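Local coordinates for protein D-glycerate 3-kinase (Cryptococcus neoformans var. grubii serotype A, PDB 6CKG) that probably phosphorylates D-glycerate on its 3-hydroxyl, acting as a sugar-acid kinase, at residues 121-132 against 170-179. Sequence-based numbering, arbitrary orientation.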
# COMPACT_ATOMS: atom_id res chain seq x y z
N LEU A 121 11.30 4.80 -4.68
CA LEU A 121 9.96 5.32 -4.42
C LEU A 121 9.94 6.84 -4.43
O LEU A 121 9.09 7.46 -5.09
CB LEU A 121 9.45 4.79 -3.08
CG LEU A 121 8.83 3.41 -3.14
CD1 LEU A 121 8.83 2.75 -1.75
CD2 LEU A 121 7.42 3.54 -3.70
N GLU A 122 10.85 7.46 -3.69
CA GLU A 122 10.89 8.92 -3.64
C GLU A 122 11.23 9.51 -4.99
O GLU A 122 10.60 10.49 -5.42
CB GLU A 122 11.87 9.39 -2.57
CG GLU A 122 11.45 9.02 -1.17
CD GLU A 122 12.36 9.61 -0.12
OE1 GLU A 122 12.92 10.70 -0.36
OE2 GLU A 122 12.52 8.97 0.94
N GLN A 123 12.22 8.94 -5.69
CA GLN A 123 12.58 9.43 -7.02
C GLN A 123 11.39 9.34 -7.97
O GLN A 123 11.11 10.29 -8.72
CB GLN A 123 13.79 8.65 -7.58
CG GLN A 123 14.22 9.10 -8.99
CD GLN A 123 15.36 8.26 -9.59
OE1 GLN A 123 15.42 7.04 -9.41
NE2 GLN A 123 16.26 8.91 -10.31
N CYS A 124 10.67 8.22 -7.97
CA CYS A 124 9.59 8.06 -8.93
C CYS A 124 8.41 8.97 -8.61
O CYS A 124 7.82 9.57 -9.51
CB CYS A 124 9.14 6.60 -8.98
SG CYS A 124 10.37 5.57 -9.88
N LEU A 125 8.07 9.10 -7.33
CA LEU A 125 6.95 9.97 -6.98
C LEU A 125 7.29 11.43 -7.27
O LEU A 125 6.44 12.17 -7.77
CB LEU A 125 6.56 9.76 -5.52
CG LEU A 125 5.18 10.30 -5.11
CD1 LEU A 125 4.16 10.18 -6.25
CD2 LEU A 125 4.70 9.53 -3.90
N ALA A 126 8.52 11.85 -6.99
CA ALA A 126 8.89 13.22 -7.34
C ALA A 126 8.88 13.43 -8.85
O ALA A 126 8.46 14.49 -9.34
CB ALA A 126 10.26 13.56 -6.76
N LYS A 127 9.32 12.43 -9.61
CA LYS A 127 9.28 12.52 -11.07
C LYS A 127 7.85 12.68 -11.56
O LYS A 127 7.56 13.53 -12.41
CB LYS A 127 9.94 11.29 -11.69
CG LYS A 127 10.26 11.43 -13.19
CD LYS A 127 11.35 12.45 -13.44
CE LYS A 127 11.81 12.46 -14.90
NZ LYS A 127 12.61 11.25 -15.23
N LEU A 128 6.93 11.83 -11.07
CA LEU A 128 5.54 11.96 -11.49
C LEU A 128 4.97 13.32 -11.10
O LEU A 128 4.21 13.92 -11.87
CB LEU A 128 4.69 10.83 -10.89
CG LEU A 128 4.98 9.43 -11.44
CD1 LEU A 128 4.32 8.33 -10.59
CD2 LEU A 128 4.56 9.32 -12.90
N LYS A 129 5.34 13.83 -9.92
CA LYS A 129 4.75 15.08 -9.44
C LYS A 129 5.24 16.30 -10.23
O LYS A 129 4.55 17.32 -10.22
CB LYS A 129 5.02 15.24 -7.95
CG LYS A 129 4.18 14.30 -7.09
CD LYS A 129 4.56 14.34 -5.61
CE LYS A 129 4.04 15.58 -4.92
NZ LYS A 129 2.72 15.35 -4.27
N SER A 130 6.38 16.21 -10.90
CA SER A 130 6.87 17.27 -11.77
C SER A 130 6.55 17.01 -13.24
O SER A 130 7.01 17.77 -14.11
CB SER A 130 8.38 17.45 -11.59
OG SER A 130 9.09 16.35 -12.13
N ILE A 131 5.78 15.97 -13.55
CA ILE A 131 5.64 15.56 -14.95
C ILE A 131 4.81 16.54 -15.78
O ILE A 131 4.88 16.50 -17.02
CB ILE A 131 5.06 14.13 -15.00
CG1 ILE A 131 5.46 13.42 -16.29
CG2 ILE A 131 3.53 14.15 -14.83
CD1 ILE A 131 5.29 11.92 -16.20
N ASN A 132 4.03 17.43 -15.16
CA ASN A 132 3.27 18.41 -15.93
C ASN A 132 4.03 19.71 -16.15
O ASN A 132 3.52 20.61 -16.84
CB ASN A 132 1.94 18.73 -15.23
CG ASN A 132 1.06 17.52 -15.05
OD1 ASN A 132 1.17 16.55 -15.81
ND2 ASN A 132 0.19 17.55 -14.05
N VAL A 170 5.73 6.22 -18.58
CA VAL A 170 4.68 7.19 -18.28
C VAL A 170 4.91 8.42 -19.15
O VAL A 170 6.03 8.95 -19.21
CB VAL A 170 4.66 7.56 -16.78
CG1 VAL A 170 3.62 8.66 -16.50
CG2 VAL A 170 4.37 6.32 -15.94
N GLN A 171 3.87 8.85 -19.84
CA GLN A 171 3.92 10.03 -20.70
C GLN A 171 3.00 11.08 -20.10
O GLN A 171 1.79 10.86 -19.99
CB GLN A 171 3.49 9.70 -22.13
CG GLN A 171 3.36 10.90 -23.05
CD GLN A 171 4.68 11.60 -23.28
OE1 GLN A 171 5.55 11.07 -23.98
NE2 GLN A 171 4.85 12.78 -22.69
N GLY A 172 3.57 12.21 -19.70
CA GLY A 172 2.77 13.31 -19.22
C GLY A 172 2.08 14.01 -20.36
O GLY A 172 2.36 13.76 -21.53
N PRO A 173 1.16 14.92 -20.03
CA PRO A 173 0.78 15.32 -18.67
C PRO A 173 -0.09 14.27 -17.98
O PRO A 173 -0.64 13.40 -18.65
CB PRO A 173 -0.02 16.61 -18.89
CG PRO A 173 -0.64 16.43 -20.24
CD PRO A 173 0.41 15.67 -21.05
N ILE A 174 -0.19 14.36 -16.65
CA ILE A 174 -0.91 13.39 -15.84
C ILE A 174 -1.85 14.15 -14.91
O ILE A 174 -1.43 15.09 -14.23
CB ILE A 174 0.05 12.49 -15.03
CG1 ILE A 174 0.90 11.61 -15.95
CG2 ILE A 174 -0.70 11.63 -14.02
CD1 ILE A 174 0.10 10.63 -16.78
N ASP A 175 -3.13 13.75 -14.88
CA ASP A 175 -4.08 14.36 -13.96
C ASP A 175 -3.96 13.79 -12.55
O ASP A 175 -4.08 14.53 -11.56
CB ASP A 175 -5.51 14.16 -14.46
CG ASP A 175 -5.76 14.82 -15.80
OD1 ASP A 175 -5.82 16.07 -15.86
OD2 ASP A 175 -5.89 14.09 -16.80
N VAL A 176 -3.79 12.47 -12.45
CA VAL A 176 -3.95 11.76 -11.18
C VAL A 176 -2.90 10.67 -11.11
O VAL A 176 -2.71 9.93 -12.08
CB VAL A 176 -5.36 11.15 -11.05
CG1 VAL A 176 -5.46 10.27 -9.79
CG2 VAL A 176 -6.42 12.25 -11.04
N VAL A 177 -2.22 10.56 -9.97
CA VAL A 177 -1.36 9.43 -9.65
C VAL A 177 -2.06 8.61 -8.58
O VAL A 177 -2.42 9.14 -7.52
CB VAL A 177 0.03 9.89 -9.19
CG1 VAL A 177 0.85 8.70 -8.62
CG2 VAL A 177 0.79 10.54 -10.35
N ILE A 178 -2.29 7.34 -8.87
CA ILE A 178 -2.75 6.38 -7.87
C ILE A 178 -1.52 5.71 -7.28
O ILE A 178 -0.73 5.08 -8.01
CB ILE A 178 -3.71 5.35 -8.48
CG1 ILE A 178 -4.88 6.03 -9.20
CG2 ILE A 178 -4.23 4.39 -7.40
CD1 ILE A 178 -5.76 6.83 -8.30
N PHE A 179 -1.32 5.85 -5.97
CA PHE A 179 -0.18 5.24 -5.27
C PHE A 179 -0.74 4.31 -4.20
O PHE A 179 -1.19 4.76 -3.15
CB PHE A 179 0.73 6.31 -4.67
CG PHE A 179 1.89 5.75 -3.82
CD1 PHE A 179 2.42 4.49 -4.07
CD2 PHE A 179 2.42 6.50 -2.78
CE1 PHE A 179 3.47 3.98 -3.28
CE2 PHE A 179 3.47 6.01 -1.99
CZ PHE A 179 4.00 4.74 -2.26
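Asn132 and Ile174 are joined by two hydrogen bonds between one side-chain amide and one residue's backbone. Ile174 N donates a hydrogen bond to Asn132 OD1, 2.7 Å away; the donor lies in the plane of the Asn132 side-chain carbonyl, on a lone pair. Asn132 ND2 returns a bond of 3.0 Å to Ile174 O, which lies almost in the amide plane. ND2 also binds Cys45 O. Three bonds thus fix the rotation of this buried amide. Its OD1 also lies 3.1 Å from CA of Pro173, the residue after a cis peptide bond.

Leu128, in the last turn of the helix, reaches the strands. Its CB sits 3.9 Å from Val177 CG2. CG is anti to the carbonyl carbon (chi1 -69°), and the two methyls part beyond it. CD1 lies over the Val177 methyls, nearest CG1. CD2 turns to Val170 CG1, 3.8 Å away, on the neighbouring hairpin.

The strand order and the glycine-rich sequence after strand 48-53 point to a P-loop kinase fold. Helix 118-129 packs on the central sheet near its 79-83 edge. The axis of helix 121-129 makes 161° with strand 176-179. Val170 belongs to the separate two-stranded sheet, so the helix touches both sheets.

Past the helix end, Ile131 reaches Val170 CG1 with CD1 at 3.7 Å. Its CG2 branch packs on Ile174 CG1. Towards the other end, Leu121 and Leu125 each cross Phe179 at about a right angle. Leu121 CD2 meets Phe179 CZ at 3.9 Å, and Leu125 CD2 meets Phe179 CD2 at 4.0 Å. Leu241 and Met82 also touch this phenylalanine.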